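Local coordinates for 3-oxo-tetronate kinase (Salmonella typhimurium, PDB 3DQQ), which probably catalyses the ATP-dependent phosphorylation of 3-oxo-tetronate to 3-oxo-tetronate 4-phosphate, as a member of the four-carbon acid sugar kinase family, at residues F111-P116 / A197-L202; E296-W301 / S343-R348. One frame throughout, in Å; residues are numbered along the deposited sequence.

Contact 1 of 2, residues F111-P116 / A197-L202; sequences FTVISP and AVLDAL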
ATOM      1  N   PHE A 111       5.630  41.222   7.647  1.00 35.25           N
ATOM      2  CA  PHE A 111       6.788  40.371   7.657  1.00 35.30           C
ATOM      3  C   PHE A 111       6.542  39.169   8.526  1.00 35.30           C
ATOM      4  O   PHE A 111       6.037  39.362   9.591  1.00 36.58           O
ATOM      5  CB  PHE A 111       7.935  41.150   8.218  1.00 35.21           C
ATOM      6  CG  PHE A 111       9.210  40.453   8.093  1.00 36.39           C
ATOM      7  CD1 PHE A 111       9.802  40.330   6.856  1.00 35.57           C
ATOM      8  CD2 PHE A 111       9.794  39.834   9.190  1.00 37.40           C
ATOM      9  CE1 PHE A 111      10.971  39.623   6.710  1.00 36.61           C
ATOM     10  CE2 PHE A 111      10.987  39.124   9.045  1.00 37.82           C
ATOM     11  CZ  PHE A 111      11.573  39.023   7.816  1.00 35.96           C
ATOM     12  N   THR A 112       6.873  37.947   8.095  1.00 34.92           N
ATOM     13  CA  THR A 112       6.699  36.741   8.930  1.00 35.43           C
ATOM     14  C   THR A 112       7.778  35.760   8.689  1.00 34.42           C
ATOM     15  O   THR A 112       8.450  35.836   7.694  1.00 35.09           O
ATOM     16  CB  THR A 112       5.395  36.037   8.597  1.00 36.15           C
ATOM     17  OG1 THR A 112       4.393  37.047   8.593  1.00 43.09           O
ATOM     18  CG2 THR A 112       4.995  34.968   9.634  1.00 35.53           C
ATOM     19  N   VAL A 113       7.934  34.808   9.589  1.00 33.88           N
ATOM     20  CA  VAL A 113       8.964  33.819   9.421  1.00 33.36           C
ATOM     21  C   VAL A 113       8.379  32.526   8.984  1.00 33.20           C
ATOM     22  O   VAL A 113       7.182  32.290   9.161  1.00 32.18           O
ATOM     23  CB  VAL A 113       9.751  33.602  10.703  1.00 34.05           C
ATOM     24  CG1 VAL A 113      10.330  34.958  11.211  1.00 31.40           C
ATOM     25  CG2 VAL A 113       8.888  32.862  11.733  1.00 32.64           C
ATOM     26  N   ILE A 114       9.245  31.710   8.386  1.00 33.29           N
ATOM     27  CA  ILE A 114       8.916  30.371   7.918  1.00 34.21           C
ATOM     28  C   ILE A 114       9.943  29.461   8.532  1.00 35.38           C
ATOM     29  O   ILE A 114      11.110  29.608   8.208  1.00 36.20           O
ATOM     30  CB  ILE A 114       9.042  30.277   6.379  1.00 34.32           C
ATOM     31  CG1 ILE A 114       7.938  31.083   5.716  1.00 34.03           C
ATOM     32  CG2 ILE A 114       8.965  28.827   5.878  1.00 32.98           C
ATOM     33  CD1 ILE A 114       8.175  31.360   4.272  1.00 33.26           C
ATOM     34  N   SER A 115       9.536  28.538   9.417  1.00 36.17           N
ATOM     35  CA  SER A 115      10.474  27.653  10.113  1.00 36.11           C
ATOM     36  C   SER A 115      10.034  26.190  10.166  1.00 37.00           C
ATOM     37  O   SER A 115       9.506  25.726  11.167  1.00 37.21           O
ATOM     38  CB  SER A 115      10.676  28.157  11.522  1.00 35.81           C
ATOM     39  OG  SER A 115      11.802  27.532  12.120  1.00 35.10           O
ATOM     40  N   PRO A 116      10.270  25.439   9.095  1.00 38.42           N
ATOM     41  CA  PRO A 116       9.843  24.030   9.031  1.00 39.02           C
ATOM     42  C   PRO A 116      10.652  23.024   9.850  1.00 39.98           C
ATOM     43  O   PRO A 116      10.131  21.976  10.204  1.00 40.48           O
ATOM     44  CB  PRO A 116      10.000  23.676   7.573  1.00 38.12           C
ATOM     45  CG  PRO A 116      10.304  24.923   6.892  1.00 39.14           C
ATOM     46  CD  PRO A 116      10.917  25.850   7.854  1.00 38.54           C
ATOM     47  N   ALA A 197      10.770  35.339   5.791  1.00 32.11           N
ATOM     48  CA  ALA A 197      12.155  34.949   6.051  1.00 32.58           C
ATOM     49  C   ALA A 197      12.149  33.507   6.446  1.00 32.52           C
ATOM     50  O   ALA A 197      11.446  33.151   7.378  1.00 33.07           O
ATOM     51  CB  ALA A 197      12.751  35.798   7.170  1.00 31.19           C
ATOM     52  N   VAL A 198      12.903  32.677   5.733  1.00 33.28           N
ATOM     53  CA  VAL A 198      13.120  31.301   6.127  1.00 33.67           C
ATOM     54  C   VAL A 198      14.217  31.294   7.162  1.00 34.96           C
ATOM     55  O   VAL A 198      15.210  32.032   7.063  1.00 35.25           O
ATOM     56  CB  VAL A 198      13.545  30.413   4.944  1.00 33.89           C
ATOM     57  CG1 VAL A 198      13.872  28.957   5.418  1.00 32.21           C
ATOM     58  CG2 VAL A 198      12.446  30.362   3.911  1.00 33.33           C
ATOM     59  N   LEU A 199      14.038  30.459   8.171  1.00 35.92           N
ATOM     60  CA  LEU A 199      14.976  30.370   9.306  1.00 36.34           C
ATOM     61  C   LEU A 199      15.660  29.000   9.350  1.00 36.68           C
ATOM     62  O   LEU A 199      14.991  27.960   9.336  1.00 36.20           O
ATOM     63  CB  LEU A 199      14.194  30.581  10.600  1.00 36.35           C
ATOM     64  CG  LEU A 199      14.002  31.993  11.140  1.00 36.76           C
ATOM     65  CD1 LEU A 199      13.777  32.944  10.010  1.00 33.86           C
ATOM     66  CD2 LEU A 199      12.859  31.983  12.196  1.00 36.13           C
ATOM     67  N   ASP A 200      16.977  28.987   9.394  1.00 37.18           N
ATOM     68  CA  ASP A 200      17.702  27.737   9.452  1.00 38.41           C
ATOM     69  C   ASP A 200      17.585  27.060  10.818  1.00 38.12           C
ATOM     70  O   ASP A 200      17.352  27.706  11.821  1.00 39.06           O
ATOM     71  CB  ASP A 200      19.184  27.970   9.158  1.00 40.36           C
ATOM     72  CG  ASP A 200      19.489  28.251   7.644  1.00 46.43           C
ATOM     73  OD1 ASP A 200      18.544  28.536   6.836  1.00 54.00           O
ATOM     74  OD2 ASP A 200      20.715  28.213   7.285  1.00 52.87           O
ATOM     75  N   ALA A 201      17.746  25.746  10.841  1.00 37.72           N
ATOM     76  CA  ALA A 201      17.909  24.999  12.069  1.00 37.78           C
ATOM     77  C   ALA A 201      18.557  23.633  11.737  1.00 37.88           C
ATOM     78  O   ALA A 201      18.085  22.890  10.892  1.00 36.47           O
ATOM     79  CB  ALA A 201      16.594  24.812  12.754  1.00 37.07           C
ATOM     80  N   LEU A 202      19.671  23.345  12.396  1.00 38.77           N
ATOM     81  CA  LEU A 202      20.329  22.059  12.321  1.00 39.32           C
ATOM     82  C   LEU A 202      20.142  21.279  13.608  1.00 40.06           C
ATOM     83  O   LEU A 202      20.456  20.098  13.670  1.00 41.41           O
ATOM     84  CB  LEU A 202      21.826  22.262  12.081  1.00 39.37           C
ATOM     85  CG  LEU A 202      22.205  23.334  11.031  1.00 38.56           C
ATOM     86  CD1 LEU A 202      23.762  23.474  10.874  1.00 33.49           C
ATOM     87  CD2 LEU A 202      21.470  23.053   9.683  1.00 33.16           C
TER
HETATM   88  O   HOH W   1      13.316  25.894  10.406  1.00 31.28           O

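Contact 2 of 2, residues E296-W301 / S343-R348; sequences EALAQW and SLLAAR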
ATOM      1  N   GLU A 296     -23.498  -4.513  18.425  1.00 34.43           N
ATOM      2  CA  GLU A 296     -24.012  -4.965  19.724  1.00 35.01           C
ATOM      3  C   GLU A 296     -23.280  -6.182  20.268  1.00 34.22           C
ATOM      4  O   GLU A 296     -22.940  -6.204  21.448  1.00 34.29           O
ATOM      5  CB  GLU A 296     -25.486  -5.338  19.655  1.00 34.92           C
ATOM      6  CG  GLU A 296     -26.388  -4.402  20.351  1.00 37.35           C
ATOM      7  CD  GLU A 296     -27.636  -5.071  20.954  1.00 40.60           C
ATOM      8  OE1 GLU A 296     -28.034  -4.680  22.094  1.00 48.91           O
ATOM      9  OE2 GLU A 296     -28.241  -5.979  20.302  1.00 50.87           O
ATOM     10  N   ALA A 297     -23.091  -7.205  19.423  1.00 33.14           N
ATOM     11  CA  ALA A 297     -22.528  -8.466  19.887  1.00 32.41           C
ATOM     12  C   ALA A 297     -21.114  -8.188  20.331  1.00 32.29           C
ATOM     13  O   ALA A 297     -20.711  -8.657  21.391  1.00 31.95           O
ATOM     14  CB  ALA A 297     -22.538  -9.487  18.816  1.00 31.05           C
ATOM     15  N   LEU A 298     -20.369  -7.404  19.535  1.00 31.74           N
ATOM     16  CA  LEU A 298     -18.966  -7.173  19.832  1.00 31.81           C
ATOM     17  C   LEU A 298     -18.818  -6.301  21.075  1.00 31.86           C
ATOM     18  O   LEU A 298     -17.822  -6.417  21.773  1.00 31.95           O
ATOM     19  CB  LEU A 298     -18.204  -6.547  18.644  1.00 31.41           C
ATOM     20  CG  LEU A 298     -17.895  -7.423  17.414  1.00 31.15           C
ATOM     21  CD1 LEU A 298     -17.272  -6.555  16.323  1.00 29.80           C
ATOM     22  CD2 LEU A 298     -17.025  -8.657  17.711  1.00 25.80           C
ATOM     23  N   ALA A 299     -19.782  -5.430  21.354  1.00 32.04           N
ATOM     24  CA  ALA A 299     -19.659  -4.555  22.516  1.00 32.68           C
ATOM     25  C   ALA A 299     -19.895  -5.414  23.759  1.00 33.66           C
ATOM     26  O   ALA A 299     -19.102  -5.402  24.718  1.00 34.16           O
ATOM     27  CB  ALA A 299     -20.613  -3.387  22.447  1.00 31.24           C
ATOM     28  N   GLN A 300     -20.964  -6.206  23.712  1.00 34.55           N
ATOM     29  CA  GLN A 300     -21.269  -7.150  24.778  1.00 34.54           C
ATOM     30  C   GLN A 300     -20.096  -8.071  24.980  1.00 33.97           C
ATOM     31  O   GLN A 300     -19.763  -8.401  26.089  1.00 34.03           O
ATOM     32  CB  GLN A 300     -22.545  -7.932  24.461  1.00 35.38           C
ATOM     33  CG  GLN A 300     -23.832  -7.062  24.479  1.00 38.83           C
ATOM     34  CD  GLN A 300     -24.055  -6.351  25.846  1.00 44.34           C
ATOM     35  OE1 GLN A 300     -23.896  -5.125  25.975  1.00 48.09           O
ATOM     36  NE2 GLN A 300     -24.383  -7.132  26.868  1.00 47.28           N
ATOM     37  N   TRP A 301     -19.418  -8.438  23.913  1.00 33.90           N
ATOM     38  CA  TRP A 301     -18.256  -9.279  24.078  1.00 33.90           C
ATOM     39  C   TRP A 301     -17.160  -8.545  24.852  1.00 34.09           C
ATOM     40  O   TRP A 301     -16.599  -9.102  25.797  1.00 33.98           O
ATOM     41  CB  TRP A 301     -17.714  -9.738  22.741  1.00 33.40           C
ATOM     42  CG  TRP A 301     -16.504 -10.582  22.897  1.00 33.59           C
ATOM     43  CD1 TRP A 301     -16.472 -11.896  23.162  1.00 33.25           C
ATOM     44  CD2 TRP A 301     -15.138 -10.161  22.810  1.00 35.16           C
ATOM     45  NE1 TRP A 301     -15.185 -12.345  23.247  1.00 32.94           N
ATOM     46  CE2 TRP A 301     -14.339 -11.301  23.025  1.00 34.60           C
ATOM     47  CE3 TRP A 301     -14.513  -8.934  22.567  1.00 34.07           C
ATOM     48  CZ2 TRP A 301     -12.956 -11.259  23.004  1.00 33.49           C
ATOM     49  CZ3 TRP A 301     -13.138  -8.893  22.543  1.00 33.75           C
ATOM     50  CH2 TRP A 301     -12.371 -10.056  22.764  1.00 34.19           C
ATOM     51  N   SER A 343     -17.729   2.692  14.043  1.00 35.86           N
ATOM     52  CA  SER A 343     -18.536   3.820  14.443  1.00 35.51           C
ATOM     53  C   SER A 343     -19.610   3.435  15.461  1.00 35.34           C
ATOM     54  O   SER A 343     -19.672   4.023  16.536  1.00 35.72           O
ATOM     55  CB  SER A 343     -19.191   4.421  13.225  1.00 34.98           C
ATOM     56  OG  SER A 343     -19.927   5.510  13.648  1.00 35.92           O
ATOM     57  N   LEU A 344     -20.445   2.459  15.110  1.00 34.37           N
ATOM     58  CA  LEU A 344     -21.466   1.969  16.001  1.00 34.36           C
ATOM     59  C   LEU A 344     -20.899   1.338  17.286  1.00 34.68           C
ATOM     60  O   LEU A 344     -21.503   1.412  18.373  1.00 35.09           O
ATOM     61  CB  LEU A 344     -22.286   0.914  15.300  1.00 33.80           C
ATOM     62  CG  LEU A 344     -23.103   1.354  14.100  1.00 32.84           C
ATOM     63  CD1 LEU A 344     -23.379   0.142  13.185  1.00 28.27           C
ATOM     64  CD2 LEU A 344     -24.385   2.031  14.585  1.00 25.82           C
ATOM     65  N   LEU A 345     -19.750   0.697  17.147  1.00 34.92           N
ATOM     66  CA  LEU A 345     -19.170  -0.081  18.223  1.00 35.12           C
ATOM     67  C   LEU A 345     -18.695   0.885  19.316  1.00 36.00           C
ATOM     68  O   LEU A 345     -18.945   0.666  20.522  1.00 35.94           O
ATOM     69  CB  LEU A 345     -18.025  -0.930  17.674  1.00 34.79           C
ATOM     70  CG  LEU A 345     -17.224  -1.766  18.647  1.00 34.63           C
ATOM     71  CD1 LEU A 345     -18.132  -2.521  19.575  1.00 35.63           C
ATOM     72  CD2 LEU A 345     -16.315  -2.711  17.881  1.00 34.19           C
ATOM     73  N   ALA A 346     -18.062   1.981  18.883  1.00 35.98           N
ATOM     74  CA  ALA A 346     -17.490   2.955  19.809  1.00 35.93           C
ATOM     75  C   ALA A 346     -18.581   3.569  20.634  1.00 35.85           C
ATOM     76  O   ALA A 346     -18.469   3.641  21.841  1.00 34.92           O
ATOM     77  CB  ALA A 346     -16.710   4.040  19.060  1.00 35.92           C
ATOM     78  N   ALA A 347     -19.659   4.000  19.990  1.00 36.81           N
ATOM     79  CA  ALA A 347     -20.778   4.591  20.760  1.00 37.28           C
ATOM     80  C   ALA A 347     -21.248   3.613  21.838  1.00 37.58           C
ATOM     81  O   ALA A 347     -21.334   3.971  23.008  1.00 37.99           O
ATOM     82  CB  ALA A 347     -21.935   5.010  19.857  1.00 36.51           C
ATOM     83  N   ARG A 348     -21.486   2.366  21.465  1.00 37.93           N
ATOM     84  CA  ARG A 348     -21.988   1.390  22.439  1.00 38.81           C
ATOM     85  C   ARG A 348     -21.027   1.089  23.577  1.00 38.15           C
ATOM     86  O   ARG A 348     -21.451   0.948  24.716  1.00 38.14           O
ATOM     87  CB  ARG A 348     -22.399   0.095  21.737  1.00 39.14           C
ATOM     88  CG  ARG A 348     -23.665   0.292  20.909  1.00 40.56           C
ATOM     89  CD  ARG A 348     -23.916  -0.888  20.045  1.00 43.20           C
ATOM     90  NE  ARG A 348     -25.331  -1.048  19.684  1.00 48.47           N
ATOM     91  CZ  ARG A 348     -26.316  -1.389  20.533  1.00 48.97           C
ATOM     92  NH1 ARG A 348     -26.084  -1.616  21.837  1.00 50.29           N
ATOM     93  NH2 ARG A 348     -27.554  -1.523  20.068  1.00 48.53           N
TER

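Contact 1 of 2, residues F111-P116 / A197-L202
Thr-112, Ile-114, Ala-197 and Leu-199 join two neighbouring parallel strands through three backbone hydrogen bonds. Ala-197 N donates to Thr-112 O at 3.0 Å, the most bent of the three, with 138° at the hydrogen. Ile-114 N donates to Ala-197 O at 2.8 Å, and Leu-199 N to Ile-114 O at 3.0 Å. Ile-114 thus uses both its N-H and its carbonyl on this side, flanked by residues 197 and 199, as parallel pairing requires.

Side chains add apolar contacts on both faces. On one, the branched end of Leu-199 lies against Val-113, with CD2 of Leu-199 3.8 Å from CB of Val-113. On the other, CG2 of Val-198 is 4.2 Å from CB of Ile-114. At the start of the pairing, CZ of Phe-111 meets CB of Ala-197 at 3.5 Å. With CG anti to the backbone N (chi1 -171°), the Phe-111 ring extends to the Ala-197 methyl.

Where the pairing ends, a water donates to both Ser-115 OG and Leu-199 O, linking the two segments. The same hydroxyl is hydrogen-bonded to Gln-210. Leu-186 and Leu-189 of helix 179-191 pack on Phe-111, and strand 219-222 bonds the far side of strand 112-115. The arrangement is parallel beta-sheet pairing inside the sugar-binding N-terminal domain, with helix 179-191 packed against it.

Contact 2 of 2, residues E296-W301 / S343-R348
Leu-345, Leu-298 and Ala-299 make the apolar part of this helix-helix contact. CD1 of Leu-345 makes the nearest contacts. CD1 of Leu-345 lies 3.9 Å from CB of Ala-299 and 4.1 Å from CB of Leu-298, so it rests against two successive residues of helix 288-304. Chi1 of Leu-345 is near 180° (177°), which points the branched end at the other helix. The same methyl also approaches the backbone, with CD1 of Leu-345 3.8 Å from N of Ala-299. One turn further along helix 336-351, CB of Arg-348 meets CB of Ala-299 at 4.0 Å. The small Ala-299 side chain therefore receives both Leu-345 and the base of Arg-348. The CA atoms of Ala-299 and Leu-345 are 6.2 Å apart.

The charged part lies at the margin, between Glu-296 and Arg-348. Glu-296 OE1 and Arg-348 NH1 are placed as a long salt bridge of 3.6 Å. The two side chains are modelled too close together here, so the detail of the pairing is doubtful. As modelled, the carboxylate and guanidinium planes are 47° apart and not coplanar. The arginine chain is extended from CG to NE, which brings the guanidinium across the Glu-296 side chain, one face toward its CG. The attraction is probably modest, since Glu-296 is exposed. No hydrogen bond links the two segments.

Strand 312-314 completes the apolar side, where Ile-313 touches both Leu-298 and Leu-345. Leu-341 also packs on Leu-298.

The segment axes come within 9.0 Å and run in broadly the same direction, 41° apart. This is side-by-side packing of two helices over a strand, in an alpha/beta layer of the nucleotide-binding C-terminal domain. Leu-345 lies about 9 Å, side chain to side chain, from Thr-364, a probable ATP-binding residue.

Contacts 1 and 2 lie in different domains, on opposite sides of the chain's centre. Their centres are 47 Å apart, they share no strand or helix, and they do not touch. Contact 1 belongs to the sugar-binding domain and is almost wholly buried. Contact 2 belongs to the nucleotide-binding domain and runs from a buried apolar side to a more exposed charged margin. The chemistry follows the elements joined. Two strands in contact 1 are held by main-chain hydrogen bonds, with side chains packing on both faces. Two helices in contact 2 meet through side chains, with a long, doubtfully modelled salt bridge at the edge.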